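Local coordinates for AlgX/AlgJ SGNH hydrolase-like domain-containing protein (Eubacterium siraeum, PDB 4NZK) that is of unknown function but, as a DHHW-family member of the SGNH hydrolase clan, probably acts as a hydrolase or acyl-transferring enzyme, at residues G280-E294 against F320-C334. Sequence-based numbering, arbitrary orientation.
With EDO (1,2-ethanediol), chain B.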
loop_
_atom_site.group_PDB
_atom_site.type_symbol
_atom_site.label_atom_id
_atom_site.label_comp_id
_atom_site.label_asym_id
_atom_site.label_seq_id
_atom_site.Cartn_x
_atom_site.Cartn_y
_atom_site.Cartn_z
ATOM N N GLY A 280 0.795 -0.988 23.891
ATOM C CA GLY A 280 -0.472 -0.309 23.926
ATOM C C GLY A 280 -0.871 0.430 22.673
ATOM O O GLY A 280 -1.957 1.007 22.634
ATOM N N ARG A 281 -0.030 0.397 21.635
ATOM C CA ARG A 281 -0.356 1.079 20.369
ATOM C C ARG A 281 -1.126 0.122 19.485
ATOM O O ARG A 281 -0.658 -0.980 19.182
ATOM C CB ARG A 281 0.917 1.564 19.676
ATOM C CG ARG A 281 1.757 2.528 20.485
ATOM C CD ARG A 281 1.127 3.921 20.620
ATOM N NE ARG A 281 1.072 4.624 19.345
ATOM C CZ ARG A 281 2.091 5.279 18.792
ATOM N NH1 ARG A 281 3.290 5.347 19.386
ATOM N NH2 ARG A 281 1.920 5.871 17.615
ATOM N N LYS A 282 -2.314 0.554 19.063
ATOM C CA LYS A 282 -3.228 -0.274 18.288
ATOM C C LYS A 282 -3.570 0.472 17.015
ATOM O O LYS A 282 -4.209 1.512 17.059
ATOM C CB LYS A 282 -4.478 -0.630 19.113
ATOM C CG LYS A 282 -4.138 -1.415 20.384
ATOM C CD LYS A 282 -5.360 -1.760 21.212
ATOM C CE LYS A 282 -4.961 -2.512 22.466
ATOM N NZ LYS A 282 -6.167 -2.950 23.213
ATOM N N LEU A 283 -3.138 -0.085 15.894
ATOM C CA LEU A 283 -3.204 0.573 14.602
ATOM C C LEU A 283 -4.319 -0.020 13.774
ATOM O O LEU A 283 -4.489 -1.245 13.712
ATOM C CB LEU A 283 -1.875 0.336 13.857
ATOM C CG LEU A 283 -1.753 0.850 12.431
ATOM C CD1 LEU A 283 -1.835 2.361 12.418
ATOM C CD2 LEU A 283 -0.454 0.338 11.828
ATOM N N CYS A 284 -5.072 0.842 13.118
ATOM C CA CYS A 284 -5.978 0.390 12.072
ATOM C C CYS A 284 -5.496 1.007 10.763
ATOM O O CYS A 284 -5.224 2.211 10.698
ATOM C CB CYS A 284 -7.394 0.868 12.370
ATOM S SG CYS A 284 -8.628 0.197 11.261
ATOM N N ILE A 285 -5.353 0.170 9.745
ATOM C CA ILE A 285 -4.931 0.601 8.424
ATOM C C ILE A 285 -6.120 0.510 7.483
ATOM O O ILE A 285 -6.806 -0.515 7.420
ATOM C CB ILE A 285 -3.820 -0.277 7.848
ATOM C CG1 ILE A 285 -2.652 -0.361 8.809
ATOM C CG2 ILE A 285 -3.363 0.241 6.497
ATOM C CD1 ILE A 285 -1.811 -1.581 8.560
ATOM N N PHE A 286 -6.392 1.602 6.805
ATOM C CA PHE A 286 -7.379 1.656 5.756
ATOM C C PHE A 286 -6.622 1.890 4.480
ATOM O O PHE A 286 -5.983 2.911 4.297
ATOM C CB PHE A 286 -8.380 2.768 5.997
ATOM C CG PHE A 286 -9.303 2.491 7.151
ATOM C CD1 PHE A 286 -10.209 1.449 7.098
ATOM C CD2 PHE A 286 -9.270 3.305 8.277
ATOM C CE1 PHE A 286 -11.053 1.210 8.163
ATOM C CE2 PHE A 286 -10.103 3.044 9.348
ATOM C CZ PHE A 286 -10.985 1.998 9.271
ATOM N N LYS A 287 -6.669 0.908 3.595
ATOM C CA LYS A 287 -5.760 0.901 2.463
ATOM C C LYS A 287 -6.391 0.480 1.149
ATOM O O LYS A 287 -7.524 0.015 1.102
ATOM C CB LYS A 287 -4.570 -0.036 2.810
ATOM C CG LYS A 287 -4.912 -1.440 3.336
ATOM C CD LYS A 287 -5.396 -2.362 2.258
ATOM C CE LYS A 287 -5.681 -3.765 2.748
ATOM N NZ LYS A 287 -6.033 -4.613 1.574
ATOM N N ASP A 288 -5.636 0.713 0.085
ATOM C CA ASP A 288 -5.827 0.026 -1.184
ATOM C C ASP A 288 -4.721 -1.054 -1.249
ATOM O O ASP A 288 -3.994 -1.279 -0.271
ATOM C CB ASP A 288 -5.780 0.986 -2.368
ATOM C CG ASP A 288 -4.350 1.443 -2.732
ATOM O OD1 ASP A 288 -3.368 1.095 -2.005
ATOM O OD2 ASP A 288 -4.182 2.171 -3.776
ATOM N N SER A 289 -4.562 -1.732 -2.373
ATOM C CA SER A 289 -3.657 -2.853 -2.374
ATOM C C SER A 289 -2.177 -2.521 -2.141
ATOM O O SER A 289 -1.415 -3.409 -1.719
ATOM C CB SER A 289 -3.827 -3.713 -3.625
ATOM O OG SER A 289 -3.552 -2.988 -4.797
ATOM N N TYR A 290 -1.761 -1.254 -2.323
ATOM C CA TYR A 290 -0.371 -0.890 -1.985
ATOM C C TYR A 290 -0.115 -1.132 -0.502
ATOM O O TYR A 290 0.987 -1.513 -0.083
ATOM C CB TYR A 290 -0.090 0.590 -2.314
ATOM C CG TYR A 290 0.654 0.786 -3.585
ATOM C CD1 TYR A 290 0.126 0.401 -4.799
ATOM C CD2 TYR A 290 1.920 1.344 -3.580
ATOM C CE1 TYR A 290 0.849 0.552 -5.970
ATOM C CE2 TYR A 290 2.645 1.485 -4.743
ATOM C CZ TYR A 290 2.114 1.081 -5.927
ATOM O OH TYR A 290 2.864 1.224 -7.061
ATOM N N GLY A 291 -1.126 -0.877 0.315
ATOM C CA GLY A 291 -0.967 -1.057 1.737
ATOM C C GLY A 291 -0.658 -2.445 2.211
ATOM O O GLY A 291 -0.050 -2.627 3.270
ATOM N N ASN A 292 -1.026 -3.442 1.408
ATOM C CA ASN A 292 -0.838 -4.834 1.803
ATOM C C ASN A 292 0.608 -5.103 2.171
ATOM O O ASN A 292 0.890 -5.796 3.165
ATOM C CB ASN A 292 -1.252 -5.756 0.667
ATOM C CG ASN A 292 -2.749 -5.652 0.303
ATOM O OD1 ASN A 292 -3.466 -4.756 0.730
ATOM N ND2 ASN A 292 -3.199 -6.565 -0.551
ATOM N N ALA A 293 1.524 -4.573 1.358
ATOM C CA ALA A 293 2.956 -4.844 1.555
ATOM C C ALA A 293 3.583 -4.085 2.703
ATOM O O ALA A 293 4.709 -4.381 3.098
ATOM C CB ALA A 293 3.740 -4.594 0.271
ATOM N N GLU A 294 2.874 -3.090 3.225
ATOM C CA GLU A 294 3.369 -2.350 4.396
ATOM C C GLU A 294 3.192 -3.154 5.673
ATOM O O GLU A 294 3.953 -3.006 6.599
ATOM C CB GLU A 294 2.634 -1.016 4.580
ATOM C CG GLU A 294 2.796 -0.051 3.411
ATOM C CD GLU A 294 1.988 1.246 3.548
ATOM O OE1 GLU A 294 1.765 1.695 4.685
ATOM O OE2 GLU A 294 1.594 1.837 2.487
ATOM N N PHE A 320 -15.994 1.180 14.679
ATOM C CA PHE A 320 -14.978 0.121 14.683
ATOM C C PHE A 320 -13.715 0.568 15.452
ATOM O O PHE A 320 -13.137 -0.213 16.213
ATOM C CB PHE A 320 -14.679 -0.253 13.222
ATOM C CG PHE A 320 -13.690 -1.342 13.056
ATOM C CD1 PHE A 320 -14.066 -2.658 13.273
ATOM C CD2 PHE A 320 -12.420 -1.079 12.640
ATOM C CE1 PHE A 320 -13.177 -3.684 13.080
ATOM C CE2 PHE A 320 -11.519 -2.107 12.454
ATOM C CZ PHE A 320 -11.908 -3.415 12.658
ATOM N N ILE A 321 -13.280 1.807 15.240
ATOM C CA ILE A 321 -12.133 2.373 15.966
ATOM C C ILE A 321 -12.397 2.379 17.476
ATOM O O ILE A 321 -11.542 1.974 18.284
ATOM C CB ILE A 321 -11.805 3.805 15.441
ATOM C CG1 ILE A 321 -10.763 3.750 14.329
ATOM C CG2 ILE A 321 -11.217 4.750 16.496
ATOM C CD1 ILE A 321 -10.970 2.749 13.256
ATOM N N LYS A 322 -13.575 2.874 17.845
ATOM C CA LYS A 322 -13.932 3.025 19.258
ATOM C C LYS A 322 -14.044 1.667 19.936
ATOM O O LYS A 322 -13.462 1.439 21.024
ATOM C CB LYS A 322 -15.232 3.813 19.392
ATOM C CG LYS A 322 -15.094 5.241 18.930
ATOM C CD LYS A 322 -16.435 5.973 18.847
ATOM C CE LYS A 322 -16.234 7.407 18.348
ATOM N NZ LYS A 322 -15.402 7.394 17.137
ATOM N N ASP A 323 -14.729 0.745 19.272
ATOM C CA ASP A 323 -14.972 -0.572 19.849
ATOM C C ASP A 323 -13.692 -1.378 20.085
ATOM O O ASP A 323 -13.635 -2.188 21.012
ATOM C CB ASP A 323 -15.916 -1.374 18.959
ATOM C CG ASP A 323 -17.368 -0.822 18.948
ATOM O OD1 ASP A 323 -17.756 0.010 19.812
ATOM O OD2 ASP A 323 -18.142 -1.232 18.040
ATOM N N ASN A 324 -12.700 -1.195 19.213
ATOM C CA ASN A 324 -11.454 -1.938 19.303
ATOM C C ASN A 324 -10.279 -1.223 19.966
ATOM O O ASN A 324 -9.140 -1.728 19.960
ATOM C CB ASN A 324 -11.126 -2.458 17.922
ATOM C CG ASN A 324 -12.166 -3.458 17.460
ATOM O OD1 ASN A 324 -12.217 -4.560 17.975
ATOM N ND2 ASN A 324 -13.047 -3.045 16.566
ATOM N N GLY A 325 -10.541 -0.053 20.539
ATOM C CA GLY A 325 -9.508 0.666 21.292
ATOM C C GLY A 325 -8.346 1.158 20.444
ATOM O O GLY A 325 -7.205 1.288 20.899
ATOM N N ILE A 326 -8.659 1.441 19.189
ATOM C CA ILE A 326 -7.667 1.927 18.243
ATOM C C ILE A 326 -7.100 3.271 18.666
ATOM O O ILE A 326 -7.859 4.175 19.007
ATOM C CB ILE A 326 -8.272 2.089 16.839
ATOM C CG1 ILE A 326 -8.712 0.716 16.285
ATOM C CG2 ILE A 326 -7.300 2.817 15.920
ATOM C CD1 ILE A 326 -7.637 -0.346 16.248
ATOM N N THR A 327 -5.766 3.405 18.623
ATOM C CA THR A 327 -5.036 4.621 19.015
ATOM C C THR A 327 -4.496 5.410 17.811
ATOM O O THR A 327 -4.258 6.636 17.908
ATOM C CB THR A 327 -3.822 4.271 19.962
ATOM O OG1 THR A 327 -2.910 3.365 19.318
ATOM C CG2 THR A 327 -4.308 3.591 21.224
ATOM N N ASP A 328 -4.254 4.695 16.704
ATOM C CA ASP A 328 -3.628 5.242 15.514
ATOM C C ASP A 328 -4.356 4.676 14.289
ATOM O O ASP A 328 -4.632 3.477 14.226
ATOM C CB ASP A 328 -2.158 4.788 15.415
ATOM C CG ASP A 328 -1.291 5.305 16.559
ATOM O OD1 ASP A 328 -1.233 4.656 17.645
ATOM O OD2 ASP A 328 -0.687 6.384 16.365
ATOM N N VAL A 329 -4.617 5.545 13.315
ATOM C CA VAL A 329 -5.233 5.118 12.049
ATOM C C VAL A 329 -4.336 5.600 10.922
ATOM O O VAL A 329 -3.978 6.777 10.892
ATOM C CB VAL A 329 -6.659 5.711 11.880
ATOM C CG1 VAL A 329 -7.245 5.281 10.539
ATOM C CG2 VAL A 329 -7.549 5.240 13.020
ATOM N N LEU A 330 -4.022 4.706 9.985
ATOM C CA LEU A 330 -3.272 5.060 8.809
ATOM C C LEU A 330 -4.124 4.818 7.566
ATOM O O LEU A 330 -4.573 3.719 7.328
ATOM C CB LEU A 330 -2.002 4.212 8.738
ATOM C CG LEU A 330 -1.186 4.369 7.469
ATOM C CD1 LEU A 330 -0.645 5.782 7.309
ATOM C CD2 LEU A 330 -0.046 3.365 7.471
ATOM N N PHE A 331 -4.285 5.873 6.771
ATOM C CA PHE A 331 -4.837 5.785 5.430
ATOM C C PHE A 331 -3.638 5.783 4.478
ATOM O O PHE A 331 -2.800 6.726 4.497
ATOM C CB PHE A 331 -5.689 6.999 5.106
ATOM C CG PHE A 331 -7.020 6.982 5.779
ATOM C CD1 PHE A 331 -7.171 7.484 7.051
ATOM C CD2 PHE A 331 -8.105 6.403 5.163
ATOM C CE1 PHE A 331 -8.413 7.477 7.677
ATOM C CE2 PHE A 331 -9.346 6.365 5.786
ATOM C CZ PHE A 331 -9.487 6.899 7.046
ATOM N N THR A 332 -3.533 4.722 3.685
ATOM C CA THR A 332 -2.422 4.612 2.775
ATOM C C THR A 332 -2.858 3.945 1.494
ATOM O O THR A 332 -3.559 2.946 1.506
ATOM C CB THR A 332 -1.233 3.914 3.456
ATOM O OG1 THR A 332 -0.082 3.951 2.573
ATOM C CG2 THR A 332 -1.523 2.493 3.847
HETATM N N MSE A 333 -2.424 4.536 0.384
HETATM C CA MSE A 333 -2.813 4.077 -0.935
HETATM C C MSE A 333 -2.001 4.772 -1.973
HETATM O O MSE A 333 -1.300 5.741 -1.674
HETATM C CB MSE A 333 -4.294 4.351 -1.182
HETATM C CG MSE A 333 -4.770 5.788 -0.930
HETATM SE SE MSE A 333 -6.752 5.631 -1.107
HETATM C CE MSE A 333 -6.705 5.260 0.829
ATOM N N CYS A 334 -2.069 4.293 -3.206
ATOM C CA CYS A 334 -1.368 4.973 -4.285
ATOM C C CYS A 334 -2.179 6.178 -4.759
ATOM O O CYS A 334 -3.362 6.327 -4.487
ATOM C CB CYS A 334 -1.058 4.021 -5.436
ATOM S SG CYS A 334 -2.512 3.644 -6.450
HETATM C C1 EDO B . -6.337 -7.707 3.847
HETATM O O1 EDO B . -5.562 -7.247 2.751
HETATM C C2 EDO B . -7.400 -6.688 4.301
HETATM O O2 EDO B . -8.009 -6.059 3.180
HETATM O O HOH W 1 -8.237 -4.050 21.087
#
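Phe-286 lies beside Phe-331 where parallel strands 282-287 and 328-334 run together, the rings oblique with planes 31° apart and Phe-286 CB 3.7 Å from Phe-331 CE2. With CG anti to its carbonyl carbon (chi1 -70°), Phe-286 swings its ring edge onto Val-329 CG1, 3.6 Å from CD2, and Ile-321 CD1. On this same face Cys-284 SG meets the Phe-320 ring edge-on, so the end of helix 317-323 packs on the sheet; helix 83-96 covers Val-329 and Phe-331. The other face carries Leu-283 CD1 against Leu-330 CB and Ile-285 CG2 against Thr-332 CG2. Backbone bonds such as Cys-284 N to Asp-328 O join two central strands of the mixed sheet.

At the C-terminal ends, Asp-288 OD2 accepts Cys-334 N from above its carboxylate plane, 3.0 Å away, and also bonds Ser-337. Cys-334 CB sits over one face of the Tyr-290 ring, and Cys-334 SG is covalently linked to an unidentified molecule, probably from the crystallisation liquor. The Thr-332 hydroxyl lies between Glu-294 OE2, 2.7 Å from OG1, and Met-105 O of strand 101-107.

At the opposite end Arg-281 grips Asp-328 side-on in a two-nitrogen salt bridge: NE reaches OD1 at 2.9 Å, nearly straight (170°), while NH2 meets OD2 from above the carboxylate plane. Thr-327 OG1 donates to the same OD1 from the other face of the carboxylate, opposite NE, and itself accepts Lys-282 N. Replacing Asp-328 with an alanine would probably leave the guanidinium without its countercharge and the Thr-327 hydroxyl freer to turn. Asp-288 OD1 takes Tyr-290 N in an Asx turn, so with OD2 on Cys-334 N the residue holds this turn against the end of strand 328-334; it would help position Ser-289, whose OG bonds His-164 NE2, a pairing consistent with an SGNH-hydrolase active site.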